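Local coordinates for protein adenylation domain (Streptomyces sp., PDB 5N9W) that belongs to the ANL superfamily of AMP-binding enzymes, in which a large N-terminal part is followed by a small C-terminal alpha/beta domain, at residues Ser436-Ala441 / Ala451-His456; Val466-Ala471 / Gln501-Pro506. All coordinates share one frame; numbering follows the deposited sequence.

Interaction 1 (Ser436-Ala441 / Ala451-His456)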
# COMPACT_ATOMS: atom_id res chain seq x y z
N SER A 436 4.29 -5.04 -19.28
CA SER A 436 3.90 -6.04 -18.29
C SER A 436 4.13 -7.47 -18.79
O SER A 436 4.67 -8.30 -18.07
CB SER A 436 2.43 -5.85 -17.92
OG SER A 436 2.10 -6.66 -16.81
N ASP A 437 3.73 -7.73 -20.03
CA ASP A 437 3.95 -9.03 -20.69
C ASP A 437 5.44 -9.37 -20.85
O ASP A 437 5.85 -10.50 -20.65
CB ASP A 437 3.29 -9.05 -22.06
CG ASP A 437 1.78 -9.05 -21.98
OD1 ASP A 437 1.22 -8.80 -20.88
OD2 ASP A 437 1.15 -9.30 -23.03
N VAL A 438 6.25 -8.37 -21.20
CA VAL A 438 7.70 -8.57 -21.27
C VAL A 438 8.23 -8.96 -19.89
O VAL A 438 9.01 -9.91 -19.76
CB VAL A 438 8.41 -7.30 -21.77
CG1 VAL A 438 9.87 -7.57 -21.98
CG2 VAL A 438 7.76 -6.82 -23.04
N GLU A 439 7.80 -8.23 -18.86
CA GLU A 439 8.21 -8.50 -17.47
C GLU A 439 7.89 -9.94 -17.04
O GLU A 439 8.68 -10.58 -16.38
CB GLU A 439 7.54 -7.49 -16.52
CG GLU A 439 8.39 -6.26 -16.23
CD GLU A 439 7.60 -4.95 -16.13
OE1 GLU A 439 6.38 -4.98 -15.89
OE2 GLU A 439 8.22 -3.88 -16.28
N ALA A 440 6.74 -10.44 -17.45
CA ALA A 440 6.33 -11.79 -17.11
C ALA A 440 7.23 -12.85 -17.76
O ALA A 440 7.72 -13.75 -17.08
CB ALA A 440 4.91 -12.00 -17.52
N ALA A 441 7.43 -12.75 -19.06
CA ALA A 441 8.29 -13.68 -19.78
C ALA A 441 9.68 -13.80 -19.18
O ALA A 441 10.22 -14.89 -19.09
CB ALA A 441 8.39 -13.26 -21.22
N ALA A 451 11.60 -8.73 -12.25
CA ALA A 451 12.06 -8.03 -13.44
C ALA A 451 11.23 -6.79 -13.70
O ALA A 451 10.03 -6.80 -13.53
CB ALA A 451 12.03 -8.96 -14.66
N VAL A 452 11.88 -5.72 -14.14
CA VAL A 452 11.15 -4.56 -14.65
C VAL A 452 11.72 -4.17 -16.01
O VAL A 452 12.93 -4.03 -16.18
CB VAL A 452 11.21 -3.39 -13.67
CG1 VAL A 452 12.64 -2.98 -13.42
CG2 VAL A 452 10.39 -2.22 -14.19
N VAL A 453 10.86 -4.02 -17.01
CA VAL A 453 11.32 -3.61 -18.32
C VAL A 453 10.73 -2.24 -18.64
O VAL A 453 9.62 -1.91 -18.19
CB VAL A 453 10.96 -4.64 -19.43
CG1 VAL A 453 11.11 -6.06 -18.90
CG2 VAL A 453 9.57 -4.45 -19.93
N TRP A 454 11.50 -1.44 -19.37
CA TRP A 454 11.02 -0.12 -19.78
C TRP A 454 11.66 0.36 -21.07
O TRP A 454 12.66 -0.19 -21.52
CB TRP A 454 11.28 0.89 -18.68
CG TRP A 454 12.70 1.29 -18.51
CD1 TRP A 454 13.28 2.43 -18.95
CD2 TRP A 454 13.74 0.57 -17.81
NE1 TRP A 454 14.60 2.47 -18.58
CE2 TRP A 454 14.91 1.34 -17.89
CE3 TRP A 454 13.79 -0.66 -17.15
CZ2 TRP A 454 16.12 0.93 -17.32
CZ3 TRP A 454 14.98 -1.06 -16.58
CH2 TRP A 454 16.13 -0.28 -16.67
N VAL A 455 11.08 1.40 -21.65
CA VAL A 455 11.66 2.07 -22.79
C VAL A 455 12.66 3.11 -22.35
O VAL A 455 12.29 4.07 -21.71
CB VAL A 455 10.61 2.76 -23.63
CG1 VAL A 455 11.23 3.29 -24.92
CG2 VAL A 455 9.50 1.80 -23.92
N HIS A 456 13.92 2.93 -22.69
CA HIS A 456 14.94 3.86 -22.25
C HIS A 456 15.45 4.74 -23.41
O HIS A 456 15.68 4.23 -24.51
CB HIS A 456 16.06 3.05 -21.62
CG HIS A 456 17.06 3.86 -20.88
ND1 HIS A 456 18.31 4.11 -21.38
CD2 HIS A 456 17.01 4.46 -19.67
CE1 HIS A 456 18.99 4.84 -20.52
NE2 HIS A 456 18.23 5.06 -19.47

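Interaction 2 (Val466-Ala471 / Gln501-Pro506)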
# COMPACT_ATOMS: atom_id res chain seq x y z
N VAL A 466 14.79 -1.94 -22.17
CA VAL A 466 15.80 -2.45 -21.24
C VAL A 466 15.11 -3.25 -20.13
O VAL A 466 13.95 -3.03 -19.83
CB VAL A 466 16.65 -1.32 -20.63
CG1 VAL A 466 17.90 -1.87 -19.94
CG2 VAL A 466 17.06 -0.35 -21.69
N CYS A 467 15.84 -4.18 -19.53
CA CYS A 467 15.31 -4.96 -18.44
C CYS A 467 16.29 -4.95 -17.27
O CYS A 467 17.49 -5.15 -17.45
CB CYS A 467 15.03 -6.39 -18.89
SG CYS A 467 14.65 -7.58 -17.57
N ALA A 468 15.76 -4.71 -16.07
CA ALA A 468 16.50 -4.97 -14.84
C ALA A 468 15.83 -6.14 -14.12
O ALA A 468 14.61 -6.30 -14.15
CB ALA A 468 16.56 -3.75 -13.97
N TYR A 469 16.63 -6.98 -13.48
CA TYR A 469 16.08 -8.17 -12.87
C TYR A 469 16.88 -8.62 -11.65
O TYR A 469 18.06 -8.31 -11.50
CB TYR A 469 16.01 -9.31 -13.89
CG TYR A 469 17.37 -9.86 -14.26
CD1 TYR A 469 18.18 -9.20 -15.17
CD2 TYR A 469 17.84 -11.04 -13.69
CE1 TYR A 469 19.42 -9.69 -15.52
CE2 TYR A 469 19.08 -11.54 -14.03
CZ TYR A 469 19.88 -10.86 -14.94
OH TYR A 469 21.12 -11.34 -15.29
N THR A 470 16.21 -9.38 -10.80
CA THR A 470 16.82 -9.92 -9.60
C THR A 470 16.87 -11.44 -9.66
O THR A 470 15.89 -12.08 -10.05
CB THR A 470 16.05 -9.49 -8.37
OG1 THR A 470 14.66 -9.79 -8.57
CG2 THR A 470 16.19 -8.01 -8.19
N ALA A 471 18.01 -12.00 -9.27
CA ALA A 471 18.24 -13.44 -9.30
C ALA A 471 17.97 -14.11 -7.97
O ALA A 471 17.91 -13.45 -6.94
CB ALA A 471 19.66 -13.73 -9.72
N GLN A 501 18.75 -4.78 -23.80
CA GLN A 501 19.80 -4.82 -22.78
C GLN A 501 19.28 -5.33 -21.44
O GLN A 501 18.15 -5.02 -21.06
CB GLN A 501 20.40 -3.44 -22.61
CG GLN A 501 21.73 -3.41 -21.92
CD GLN A 501 22.53 -2.24 -22.41
OE1 GLN A 501 22.26 -1.70 -23.48
NE2 GLN A 501 23.51 -1.82 -21.62
N TYR A 502 20.13 -6.08 -20.74
CA TYR A 502 19.79 -6.65 -19.42
C TYR A 502 20.71 -6.16 -18.32
O TYR A 502 21.93 -6.25 -18.43
CB TYR A 502 19.84 -8.17 -19.44
CG TYR A 502 18.73 -8.82 -20.21
CD1 TYR A 502 18.87 -9.10 -21.56
CD2 TYR A 502 17.54 -9.20 -19.58
CE1 TYR A 502 17.87 -9.71 -22.26
CE2 TYR A 502 16.53 -9.80 -20.28
CZ TYR A 502 16.70 -10.05 -21.63
OH TYR A 502 15.72 -10.65 -22.36
N LEU A 503 20.12 -5.68 -17.23
CA LEU A 503 20.88 -5.23 -16.06
C LEU A 503 20.58 -6.09 -14.83
O LEU A 503 19.45 -6.12 -14.34
CB LEU A 503 20.59 -3.76 -15.76
CG LEU A 503 21.21 -3.23 -14.47
CD1 LEU A 503 22.72 -3.12 -14.60
CD2 LEU A 503 20.58 -1.91 -14.08
N ALA A 504 21.60 -6.78 -14.33
CA ALA A 504 21.47 -7.60 -13.14
C ALA A 504 21.60 -6.75 -11.88
O ALA A 504 22.63 -6.12 -11.66
CB ALA A 504 22.52 -8.68 -13.13
N LEU A 505 20.55 -6.75 -11.06
CA LEU A 505 20.56 -6.01 -9.79
C LEU A 505 20.32 -6.92 -8.57
O LEU A 505 19.55 -7.87 -8.64
CB LEU A 505 19.50 -4.90 -9.81
CG LEU A 505 19.79 -3.68 -10.67
CD1 LEU A 505 18.72 -2.63 -10.48
CD2 LEU A 505 21.16 -3.11 -10.36
N PRO A 506 21.01 -6.62 -7.46
CA PRO A 506 20.76 -7.22 -6.14
C PRO A 506 19.29 -7.13 -5.72
O PRO A 506 18.71 -8.15 -5.33
CB PRO A 506 21.65 -6.39 -5.22
CG PRO A 506 22.77 -5.96 -6.09
CD PRO A 506 22.14 -5.68 -7.42

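Interaction 1 (Ser436-Ala441 / Ala451-His456)
Glu-439 meets the backbone of Val-453, and through it a helix side chain serves the outer edge of a beta strand. Its OE2 accepts the N-H of Val-453 at 2.7 Å between OE2 and N, using the anti lone pair, with an N-H...O angle of 157°. To get there the side chain bends at chi2 (142°), laying CG 3.2 Å from the carbonyl O of Ala-451 and placing OE2 3.4 Å from CG2 of Val-452. The carboxylate oxygen thus sits at the backbone of Val-452 and Val-453, with a methyl of Val-452 beside it. One residue earlier on the helix, the side chain of Val-438 lies aslant that of Val-453: the branch point CB of Val-438 lies 3.6 Å from the methyl CG2 of Val-453, and its methyl CG1 is equally close to CG1 of Val-453. Val-438 turns CG1 toward the strand by setting it opposite the backbone N (chi1 -173°).

OE2 also comes within 3.1 Å of the carbonyl O of Val-453, an acceptor facing an acceptor. Arg-518, from helix 518-528, probably eases this: its NH2 forms a salt bridge with OE2, while its NE makes a weak hydrogen bond to that carbonyl. One buried carboxylate oxygen therefore takes both a backbone N-H and a guanidinium.

Val-452 and Trp-454 spend their backbone bonds on strand 462-471, which leaves the N-H and C=O of Val-453 turned out from the edge of the sheet, where Glu-439 and Arg-518 receive them. Helix 435-443 leading through a short turn into edge strand 448-457 is an alpha-beta unit of the small C-terminal domain of ANL enzymes, with its helices packed around a short three-stranded sheet.

Interaction 2 (Val466-Ala471 / Gln501-Pro506)
Cys-467, Ala-468 and Tyr-469 pair with Tyr-502, Leu-503 and Ala-504 as the two parallel strands of a beta-alpha-beta crossover, whose connection includes helix 482-492. The short strand axes approach to 4.7 Å with 26° between their directions. Cys-467 N donates to Gln-501 O (2.9 Å) and Cys-467 O receives Leu-503 N (2.7 Å), so both backbone groups of one residue reach across to residues on either side of Tyr-502. Two residues on, Tyr-469 repeats the pattern: its N donates to Leu-503 O at 3.1 Å, and its O accepts Leu-505 N at 3.0 Å.

The most extensive side-chain contact is that of Tyr-469. A chi1 of 71° tucks CG in beside both the amide N and the C atom of its own backbone, which carries the ring over Ala-504. There CA of Ala-504 makes an off-centre CH-pi contact, 4.2 Å from the ring centroid and 29° off its normal, while the methyl of Ala-504 lies 3.7 Å from the phenol OH. On this same face of the sheet, CB of Cys-467 packs 3.8 Å from CD2 of Tyr-502, and its sulfur approaches that ring obliquely. CD1 of Tyr-469 comes to the edge of the Tyr-502 ring, near its plane. Helix 482-492 covers both tyrosines through Leu-485. Ala-468 and Leu-503 point to the other face, where they meet Val-521 and Arg-528 of helix 518-528.

Backbone hydrogen bonds set the register, while the side chains that meet across the strands do so mostly by apolar and aromatic contact. The Tyr-469 hydroxyl, at the end of a buried side chain, is hydrogen-bonded to Pro-480 O, so burying the ring need not cost an unmet hydroxyl.

How the interactions relate
Along the chain, helix 435-443 runs through a short turn into strand 448-457, and interaction 1 closes that loop of nine residues. The strand then reverses into 462-471 as an antiparallel hairpin, joined by bonds such as Val-452 N to Ala-468 O (2.8 Å). Next the chain leaves the sheet, forms helix 482-492 and returns, and interaction 2 closes this longer excursion of 29 residues. The two loops follow one another without nesting or crossing, yet their centres lie only about 10 Å apart. Strand 462-471 is the middle strand linking them, so helix, edge strand, middle strand and far strand are tied into one C-terminal unit.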